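Local coordinates for testis-expressed protein 101 (Mus musculus, PDB 7BPS) that controls the binding of sperm to the zona pellucida and the migration of spermatozoa into the oviduct, probably by way of the adhesion molecule ADAM3, at residues A[38-43]-A[56-61]. Residues are numbered along the deposited sequence; the frame is centred on the assembly and turned at random.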
ATOM      1  N   CYS A  38      -9.981  16.863  -5.081  1.00 47.31           N
ATOM      2  CA  CYS A  38      -8.651  16.342  -4.703  1.00 41.54           C
ATOM      3  C   CYS A  38      -8.771  14.951  -4.063  1.00 42.76           C
ATOM      4  O   CYS A  38      -9.798  14.638  -3.431  1.00 40.65           O
ATOM      5  CB  CYS A  38      -8.001  17.302  -3.727  1.00 39.57           C
ATOM      6  SG  CYS A  38      -7.979  19.020  -4.298  1.00 44.26           S
ATOM      7  N   GLN A  39      -7.716  14.148  -4.172  1.00 42.93           N
ATOM      8  CA  GLN A  39      -7.545  12.926  -3.348  1.00 39.74           C
ATOM      9  C   GLN A  39      -6.083  12.829  -2.907  1.00 41.74           C
ATOM     10  O   GLN A  39      -5.193  13.359  -3.633  1.00 38.29           O
ATOM     11  CB  GLN A  39      -8.021  11.680  -4.099  1.00 39.62           C
ATOM     12  CG  GLN A  39      -7.200  11.330  -5.324  1.00 39.94           C
ATOM     13  CD  GLN A  39      -5.960  10.510  -5.045  1.00 42.83           C
ATOM     14  OE1 GLN A  39      -5.853   9.849  -4.003  1.00 39.76           O
ATOM     15  NE2 GLN A  39      -5.024  10.536  -5.997  1.00 33.27           N
ATOM     16  N   GLU A  40      -5.868  12.213  -1.741  1.00 37.42           N
ATOM     17  CA  GLU A  40      -4.544  11.734  -1.277  1.00 36.28           C
ATOM     18  C   GLU A  40      -4.761  10.288  -0.836  1.00 36.58           C
ATOM     19  O   GLU A  40      -5.645  10.047   0.015  1.00 35.60           O
ATOM     20  CB  GLU A  40      -3.983  12.638  -0.178  1.00 37.15           C
ATOM     21  CG  GLU A  40      -4.946  12.833   0.980  1.00 39.28           C
ATOM     22  CD  GLU A  40      -4.617  13.957   1.949  1.00 40.25           C
ATOM     23  OE1 GLU A  40      -5.253  13.975   3.021  1.00 43.22           O
ATOM     24  OE2 GLU A  40      -3.727  14.789   1.642  1.00 40.22           O
ATOM     25  N   THR A  41      -4.058   9.353  -1.468  1.00 32.21           N
ATOM     26  CA  THR A  41      -4.168   7.902  -1.203  1.00 32.22           C
ATOM     27  C   THR A  41      -2.765   7.340  -1.039  1.00 31.25           C
ATOM     28  O   THR A  41      -1.934   7.574  -1.925  1.00 33.73           O
ATOM     29  CB  THR A  41      -4.889   7.183  -2.340  1.00 33.53           C
ATOM     30  OG1 THR A  41      -6.178   7.784  -2.476  1.00 35.43           O
ATOM     31  CG2 THR A  41      -5.015   5.692  -2.108  1.00 34.49           C
ATOM     32  N   VAL A  42      -2.517   6.619   0.046  1.00 32.09           N
ATOM     33  CA  VAL A  42      -1.220   5.925   0.256  1.00 32.19           C
ATOM     34  C   VAL A  42      -1.510   4.491   0.653  1.00 30.39           C
ATOM     35  O   VAL A  42      -2.428   4.287   1.442  1.00 35.77           O
ATOM     36  CB  VAL A  42      -0.371   6.662   1.302  1.00 33.72           C
ATOM     37  CG1 VAL A  42      -1.086   6.823   2.641  1.00 33.92           C
ATOM     38  CG2 VAL A  42       0.972   6.003   1.466  1.00 33.10           C
ATOM     39  N   LEU A  43      -0.735   3.550   0.124  1.00 31.37           N
ATOM     40  CA  LEU A  43      -0.741   2.119   0.504  1.00 31.15           C
ATOM     41  C   LEU A  43       0.663   1.773   0.991  1.00 31.88           C
ATOM     42  O   LEU A  43       1.626   2.136   0.303  1.00 30.64           O
ATOM     43  CB  LEU A  43      -1.129   1.278  -0.714  1.00 30.45           C
ATOM     44  CG  LEU A  43      -1.154  -0.234  -0.512  1.00 33.02           C
ATOM     45  CD1 LEU A  43      -2.050  -0.657   0.627  1.00 33.05           C
ATOM     46  CD2 LEU A  43      -1.606  -0.919  -1.779  1.00 32.67           C
ATOM     47  N   ALA A  56       2.185   6.207  -2.996  1.00 33.97           N
ATOM     48  CA  ALA A  56       1.569   7.483  -2.573  1.00 33.42           C
ATOM     49  C   ALA A  56       1.124   8.281  -3.806  1.00 33.86           C
ATOM     50  O   ALA A  56       1.975   8.633  -4.670  1.00 32.30           O
ATOM     51  CB  ALA A  56       2.522   8.278  -1.709  1.00 32.75           C
ATOM     52  N   SER A  57      -0.174   8.570  -3.856  1.00 34.77           N
ATOM     53  CA  SER A  57      -0.844   9.309  -4.946  1.00 38.89           C
ATOM     54  C   SER A  57      -1.564  10.546  -4.398  1.00 40.81           C
ATOM     55  O   SER A  57      -2.362  10.402  -3.468  1.00 40.17           O
ATOM     56  CB  SER A  57      -1.803   8.432  -5.662  1.00 38.28           C
ATOM     57  OG  SER A  57      -2.573   9.219  -6.527  1.00 42.06           O
ATOM     58  N   LYS A  58      -1.284  11.708  -4.991  1.00 40.98           N
ATOM     59  CA  LYS A  58      -2.107  12.934  -4.870  1.00 40.46           C
ATOM     60  C   LYS A  58      -2.479  13.407  -6.281  1.00 44.73           C
ATOM     61  O   LYS A  58      -1.617  13.384  -7.164  1.00 39.62           O
ATOM     62  CB  LYS A  58      -1.355  13.991  -4.075  1.00 36.52           C
ATOM     63  CG  LYS A  58      -1.205  13.664  -2.600  1.00 36.90           C
ATOM     64  CD  LYS A  58      -0.854  14.871  -1.769  1.00 35.49           C
ATOM     65  CE  LYS A  58      -0.559  14.521  -0.324  1.00 37.50           C
ATOM     66  NZ  LYS A  58      -0.278  15.742   0.467  1.00 37.68           N
ATOM     67  N   SER A  59      -3.742  13.779  -6.496  1.00 46.82           N
ATOM     68  CA  SER A  59      -4.246  14.198  -7.825  1.00 44.65           C
ATOM     69  C   SER A  59      -5.613  14.880  -7.745  1.00 46.03           C
ATOM     70  O   SER A  59      -6.321  14.829  -6.699  1.00 43.85           O
ATOM     71  CB  SER A  59      -4.276  13.032  -8.786  1.00 42.67           C
ATOM     72  OG  SER A  59      -5.322  12.130  -8.489  1.00 44.34           O
ATOM     73  N   CYS A  60      -5.929  15.544  -8.848  1.00 46.55           N
ATOM     74  CA  CYS A  60      -7.295  15.886  -9.284  1.00 46.65           C
ATOM     75  C   CYS A  60      -7.992  14.592  -9.651  1.00 41.85           C
ATOM     76  O   CYS A  60      -7.333  13.723 -10.189  1.00 42.93           O
ATOM     77  CB  CYS A  60      -7.249  16.817 -10.481  1.00 45.39           C
ATOM     78  SG  CYS A  60      -6.341  18.337 -10.110  1.00 51.16           S
ATOM     79  N   VAL A  61      -9.280  14.485  -9.359  1.00 47.14           N
ATOM     80  CA  VAL A  61     -10.074  13.279  -9.721  1.00 54.55           C
ATOM     81  C   VAL A  61     -11.525  13.716  -9.950  1.00 51.64           C
ATOM     82  O   VAL A  61     -11.940  14.719  -9.341  1.00 58.03           O
ATOM     83  CB  VAL A  61      -9.871  12.200  -8.638  1.00 55.97           C
ATOM     84  CG1 VAL A  61     -10.437  12.638  -7.289  1.00 48.21           C
ATOM     85  CG2 VAL A  61     -10.410  10.843  -9.078  1.00 64.01           C
TER
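Gln39 reaches from one strand across to two serines of the next, its amide nitrogen NE2 giving one hydrogen to Ser57 OG at 2.8 Å and the other to Ser59 OG at 3.0 Å. Both hydroxyl oxygens lie in the amide plane, and the bond to Ser59 is almost straight (176°). A bend at chi2 (85°) turns the amide across the seam between the strands, with NE2 toward the serines and OE1 kept over its own strand. There Thr41 OG1, which also bonds Ser85 of strand 80-88, donates to Gln39 OE1 at 2.6 Å. The amide is thus gripped at both ends, in its plane at NE2 and with the threonine hydroxyl tilted about 24° out of it at OE1, while Val61 CG1 packs 4.0 Å from Gln39 CG.

Beneath these side chains, Gln39 with Ser59 and Thr41 with Ser57 form hydrogen-bonded antiparallel pairs. The Thr41-Ser57 pair has the shorter bonds, with both Thr41 N to Ser57 O and Ser57 N to Thr41 O at 2.8 Å.

On the other face Glu40 and Lys58 run side by side from a non-hydrogen-bonded pair, Glu40 CB resting 3.8 Å from Lys58 CG. A long salt bridge between Glu40 OE2 and Lys58 NZ is doubtful; stronger partners lie elsewhere: Asn86 and Tyr84 for the carboxylate, the carbonyl of Lys96 for the ammonium.

Cys38 and Cys60 share this face but form disulfides with Cys7 and Cys32, respectively. The segments belong to the central antiparallel hairpin 37-46/52-61 of the first Ly6/uPAR domain, a three-finger fold whose extended strands are tied together by disulfides.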